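Local structure of methyltransferase (Streptococcus pyogenes, 2ESR) at residues R19-F23 against G44-A49; F39-G43 against I69-N73. The protein probably transfers a methyl group from S-adenosylmethionine to its substrate, perhaps a guanine of ribosomal RNA as in RsmD-type relatives. All coordinates share one frame; numbering follows the deposited sequence.

Contact 1 (R19-F23 against G44-A49); sequences RGAIF and GLAIEA
Arg-19 reaches across from helix 19-26 and donates from NH1 to the backbone O of Gly-44, 2.9 Å away, with an N-H...O angle of 149°. That oxygen lies in the plane of the guanidinium, whereas NH1 stands above the plane of the carbonyl. The Gly-44 O also accepts the helical bond from Glu-48 N, which arrives on the opposite face, so two donors grip one carbonyl of the first turn. Glu-48 then folds back over the arginine. Its OE1 sits above the centre of the guanidinium, 3.6 Å from CZ, and the planes of the two groups are 70° apart; the resulting salt bridge is long and rests on charge alone. The bend at chi2 (59°) brings the carboxylate over Arg-19 while Glu-48 CG packs 3.3 Å from CE2 of Phe-23. The phenyl ring turns its edge to the carbonyl O of Leu-45, and its CE1 meets Ala-49 CB at 3.7 Å. Leu-45 CD2 closes the apolar side against Ile-22 CD1, 4.0 Å away. The axes of the two short helical segments lie 11.2 Å apart. Phe-105 of strand 101-106 packs on both Phe-23 and Leu-45, and Arg-52 forms a salt bridge with Glu-48 OE2. Held between two arginines, the carboxylate of Glu-48 is probably stabilised in its charged form.

Contact 2 (F39-G43 against I69-N73); sequences FAGSG and IIQDN
Ile-70 pushes its CG1-CD1 arm against the backbone of the loop that follows strand 34-38. With CG1 beside the backbone N (chi1 -66°) and CD1 extended beyond it, this branch runs alongside the turn: CG1 and CD1 both lie 3.1 Å from Gly-41 O, a close C-H to O approach, CD1 is 4.0 Å from Ala-40 CB, and CG1 also comes within 3.5 Å of Ser-42 C. Ala-40 to Gly-43 form a type II' beta turn, closed by the bond from Gly-43 N to Ala-40 O. Gly-41 and Gly-43 both have positive phi, and Ile-70 CG1 packs 3.8 Å from the N of Gly-43, the N-cap of helix 44-51. This is the glycine-rich loop after the first strand of a Rossmann-like methyltransferase, and the sequence fits a GxGxxA pattern; in relatives this loop borders the S-adenosylmethionine site. Glu-61, just after strand 56-60, accepts from Gly-41 N through OE1. Ile-69 meets the loop with its other branch, CG2, which packs 3.9 Å from Ser-42 CB and equally near OG. One turn further along helix 64-75, Asn-73 keeps CG beside its backbone N (chi1 -70°), and its amide ND2 makes a weak hydrogen bond to Ser-42 O, 3.2 Å long and bent to 135°. Leu-59 of strand 56-60 and Leu-85 of strand 83-86 also pack on Ile-70.

The two contacts meet around helix 44-51: contact 2 packs helix 64-75 on the glycine loop that leads into it, and contact 1 ties its first turns to helix 19-26. Gly-43, the N-cap in contact 2, directly precedes Gly-44, whose carbonyl is a polar anchor of contact 1. Their centres are about 13 Å apart, and they touch directly where Ile-47 CD1 packs 3.4 Å from Asn-73 CB. Helix 44-51 is thus flanked by helix 19-26 and helix 64-75. By analogy with related methyltransferases, the loop of contact 2 probably borders the cofactor site, whereas contact 1 joins the helix after that loop to helix 19-26.

Contact 1 (R19-F23 against G44-A49)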
loop_
_atom_site.group_PDB
_atom_site.type_symbol
_atom_site.label_atom_id
_atom_site.label_comp_id
_atom_site.label_asym_id
_atom_site.label_seq_id
_atom_site.Cartn_x
_atom_site.Cartn_y
_atom_site.Cartn_z
ATOM N N ARG A 19 -6.060 -9.101 -21.712
ATOM C CA ARG A 19 -4.851 -8.606 -21.060
ATOM C C ARG A 19 -3.611 -8.748 -21.938
ATOM O O ARG A 19 -2.734 -7.891 -21.918
ATOM C CB ARG A 19 -4.628 -9.316 -19.719
ATOM C CG ARG A 19 -5.644 -8.932 -18.647
ATOM C CD ARG A 19 -5.236 -9.420 -17.263
ATOM N NE ARG A 19 -5.178 -10.878 -17.173
ATOM C CZ ARG A 19 -4.957 -11.552 -16.048
ATOM N NH1 ARG A 19 -4.768 -10.904 -14.903
ATOM N NH2 ARG A 19 -4.928 -12.879 -16.063
ATOM N N GLY A 20 -3.540 -9.828 -22.709
ATOM C CA GLY A 20 -2.398 -10.022 -23.580
ATOM C C GLY A 20 -2.237 -8.850 -24.530
ATOM O O GLY A 20 -1.131 -8.351 -24.736
ATOM N N ALA A 21 -3.350 -8.404 -25.103
ATOM C CA ALA A 21 -3.346 -7.284 -26.039
ATOM C C ALA A 21 -2.918 -6.001 -25.335
ATOM O O ALA A 21 -2.054 -5.272 -25.818
ATOM C CB ALA A 21 -4.729 -7.107 -26.637
ATOM N N ILE A 22 -3.534 -5.725 -24.192
ATOM C CA ILE A 22 -3.205 -4.532 -23.432
ATOM C C ILE A 22 -1.718 -4.485 -23.095
ATOM O O ILE A 22 -1.043 -3.487 -23.341
ATOM C CB ILE A 22 -4.013 -4.474 -22.121
ATOM C CG1 ILE A 22 -5.499 -4.287 -22.444
ATOM C CG2 ILE A 22 -3.487 -3.355 -21.228
ATOM C CD1 ILE A 22 -6.406 -4.278 -21.222
ATOM N N PHE A 23 -1.197 -5.571 -22.542
ATOM C CA PHE A 23 0.200 -5.568 -22.159
ATOM C C PHE A 23 1.186 -5.565 -23.308
ATOM O O PHE A 23 2.348 -5.217 -23.118
ATOM C CB PHE A 23 0.465 -6.701 -21.169
ATOM C CG PHE A 23 -0.024 -6.381 -19.787
ATOM C CD1 PHE A 23 0.703 -5.518 -18.968
ATOM C CD2 PHE A 23 -1.250 -6.859 -19.337
ATOM C CE1 PHE A 23 0.219 -5.131 -17.726
ATOM C CE2 PHE A 23 -1.749 -6.477 -18.091
ATOM C CZ PHE A 23 -1.009 -5.607 -17.284
ATOM N N GLY A 44 -7.547 -7.563 -11.939
ATOM C CA GLY A 44 -6.838 -8.284 -12.984
ATOM C C GLY A 44 -5.663 -7.578 -13.640
ATOM O O GLY A 44 -4.620 -8.190 -13.863
ATOM N N LEU A 45 -5.815 -6.294 -13.951
ATOM C CA LEU A 45 -4.732 -5.554 -14.592
ATOM C C LEU A 45 -3.529 -5.352 -13.679
ATOM O O LEU A 45 -2.392 -5.543 -14.101
ATOM C CB LEU A 45 -5.237 -4.198 -15.090
ATOM C CG LEU A 45 -6.264 -4.296 -16.224
ATOM C CD1 LEU A 45 -6.734 -2.906 -16.618
ATOM C CD2 LEU A 45 -5.632 -5.010 -17.418
ATOM N N ALA A 46 -3.779 -4.977 -12.429
ATOM C CA ALA A 46 -2.685 -4.759 -11.488
ATOM C C ALA A 46 -1.908 -6.052 -11.251
ATOM O O ALA A 46 -0.678 -6.055 -11.220
ATOM C CB ALA A 46 -3.226 -4.227 -10.161
ATOM N N ILE A 47 -2.636 -7.152 -11.090
ATOM C CA ILE A 47 -2.014 -8.445 -10.845
ATOM C C ILE A 47 -1.156 -8.883 -12.032
ATOM O O ILE A 47 -0.027 -9.333 -11.858
ATOM C CB ILE A 47 -3.086 -9.511 -10.548
ATOM C CG1 ILE A 47 -3.848 -9.117 -9.278
ATOM C CG2 ILE A 47 -2.443 -10.887 -10.395
ATOM C CD1 ILE A 47 -5.017 -10.009 -8.950
ATOM N N GLU A 48 -1.682 -8.729 -13.239
ATOM C CA GLU A 48 -0.929 -9.120 -14.425
ATOM C C GLU A 48 0.304 -8.236 -14.586
ATOM O O GLU A 48 1.371 -8.717 -14.960
ATOM C CB GLU A 48 -1.816 -9.034 -15.667
ATOM C CG GLU A 48 -1.164 -9.501 -16.961
ATOM C CD GLU A 48 -0.703 -10.947 -16.911
ATOM O OE1 GLU A 48 -1.419 -11.789 -16.324
ATOM O OE2 GLU A 48 0.370 -11.248 -17.476
ATOM N N ALA A 49 0.170 -6.948 -14.274
ATOM C CA ALA A 49 1.292 -6.022 -14.400
ATOM C C ALA A 49 2.426 -6.421 -13.465
ATOM O O ALA A 49 3.596 -6.339 -13.825
ATOM C CB ALA A 49 0.842 -4.591 -14.097
#

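Contact 2 (F39-G43 against I69-N73)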
loop_
_atom_site.group_PDB
_atom_site.type_symbol
_atom_site.label_atom_id
_atom_site.label_comp_id
_atom_site.label_asym_id
_atom_site.label_seq_id
_atom_site.Cartn_x
_atom_site.Cartn_y
_atom_site.Cartn_z
ATOM N N PHE A 39 -10.413 2.099 -9.156
ATOM C CA PHE A 39 -11.634 1.449 -9.628
ATOM C C PHE A 39 -11.156 0.073 -10.091
ATOM O O PHE A 39 -11.496 -0.390 -11.178
ATOM C CB PHE A 39 -12.247 2.221 -10.804
ATOM C CG PHE A 39 -12.285 3.716 -10.605
ATOM C CD1 PHE A 39 -11.263 4.523 -11.101
ATOM C CD2 PHE A 39 -13.336 4.315 -9.915
ATOM C CE1 PHE A 39 -11.287 5.906 -10.913
ATOM C CE2 PHE A 39 -13.369 5.698 -9.720
ATOM C CZ PHE A 39 -12.342 6.493 -10.222
ATOM N N ALA A 40 -10.369 -0.571 -9.234
ATOM C CA ALA A 40 -9.742 -1.860 -9.516
ATOM C C ALA A 40 -10.582 -3.050 -9.975
ATOM O O ALA A 40 -10.070 -3.925 -10.677
ATOM C CB ALA A 40 -8.894 -2.273 -8.324
ATOM N N GLY A 41 -11.850 -3.101 -9.583
ATOM C CA GLY A 41 -12.689 -4.218 -9.988
ATOM C C GLY A 41 -12.185 -5.531 -9.418
ATOM O O GLY A 41 -12.160 -5.706 -8.201
ATOM N N SER A 42 -11.784 -6.455 -10.288
ATOM C CA SER A 42 -11.262 -7.744 -9.846
ATOM C C SER A 42 -9.741 -7.672 -9.697
ATOM O O SER A 42 -9.093 -8.654 -9.326
ATOM C CB SER A 42 -11.641 -8.838 -10.846
ATOM O OG SER A 42 -13.052 -8.938 -10.965
ATOM N N GLY A 43 -9.184 -6.502 -9.999
ATOM C CA GLY A 43 -7.749 -6.289 -9.885
ATOM C C GLY A 43 -6.900 -6.994 -10.929
ATOM O O GLY A 43 -5.676 -7.006 -10.827
ATOM N N ILE A 69 -13.129 -10.637 -4.355
ATOM C CA ILE A 69 -12.507 -11.247 -5.519
ATOM C C ILE A 69 -11.035 -10.870 -5.602
ATOM O O ILE A 69 -10.179 -11.724 -5.822
ATOM C CB ILE A 69 -13.226 -10.820 -6.808
ATOM C CG1 ILE A 69 -14.679 -11.296 -6.759
ATOM C CG2 ILE A 69 -12.520 -11.408 -8.024
ATOM C CD1 ILE A 69 -15.524 -10.836 -7.923
ATOM N N ILE A 70 -10.740 -9.588 -5.415
ATOM C CA ILE A 70 -9.363 -9.121 -5.473
ATOM C C ILE A 70 -8.493 -9.855 -4.465
ATOM O O ILE A 70 -7.427 -10.361 -4.804
ATOM C CB ILE A 70 -9.268 -7.613 -5.181
ATOM C CG1 ILE A 70 -9.957 -6.819 -6.290
ATOM C CG2 ILE A 70 -7.810 -7.206 -5.056
ATOM C CD1 ILE A 70 -10.012 -5.326 -6.024
ATOM N N GLN A 71 -8.956 -9.908 -3.221
ATOM C CA GLN A 71 -8.210 -10.572 -2.163
ATOM C C GLN A 71 -7.893 -12.021 -2.510
ATOM O O GLN A 71 -6.789 -12.500 -2.248
ATOM C CB GLN A 71 -8.991 -10.480 -0.846
ATOM C CG GLN A 71 -8.988 -9.070 -0.267
ATOM C CD GLN A 71 -9.918 -8.901 0.921
ATOM O OE1 GLN A 71 -9.848 -9.652 1.891
ATOM N NE2 GLN A 71 -10.793 -7.904 0.849
ATOM N N ASP A 72 -8.852 -12.715 -3.112
ATOM C CA ASP A 72 -8.644 -14.104 -3.504
ATOM C C ASP A 72 -7.615 -14.200 -4.629
ATOM O O ASP A 72 -6.704 -15.026 -4.572
ATOM C CB ASP A 72 -9.966 -14.735 -3.953
ATOM C CG ASP A 72 -10.932 -14.953 -2.800
ATOM O OD1 ASP A 72 -12.099 -15.319 -3.064
ATOM O OD2 ASP A 72 -10.527 -14.765 -1.631
ATOM N N ASN A 73 -7.759 -13.353 -5.648
ATOM C CA ASN A 73 -6.833 -13.354 -6.778
ATOM C C ASN A 73 -5.408 -13.050 -6.327
ATOM O O ASN A 73 -4.447 -13.590 -6.870
ATOM C CB ASN A 73 -7.252 -12.321 -7.834
ATOM C CG ASN A 73 -8.521 -12.710 -8.574
ATOM O OD1 ASN A 73 -8.679 -13.851 -9.000
ATOM N ND2 ASN A 73 -9.422 -11.752 -8.746
#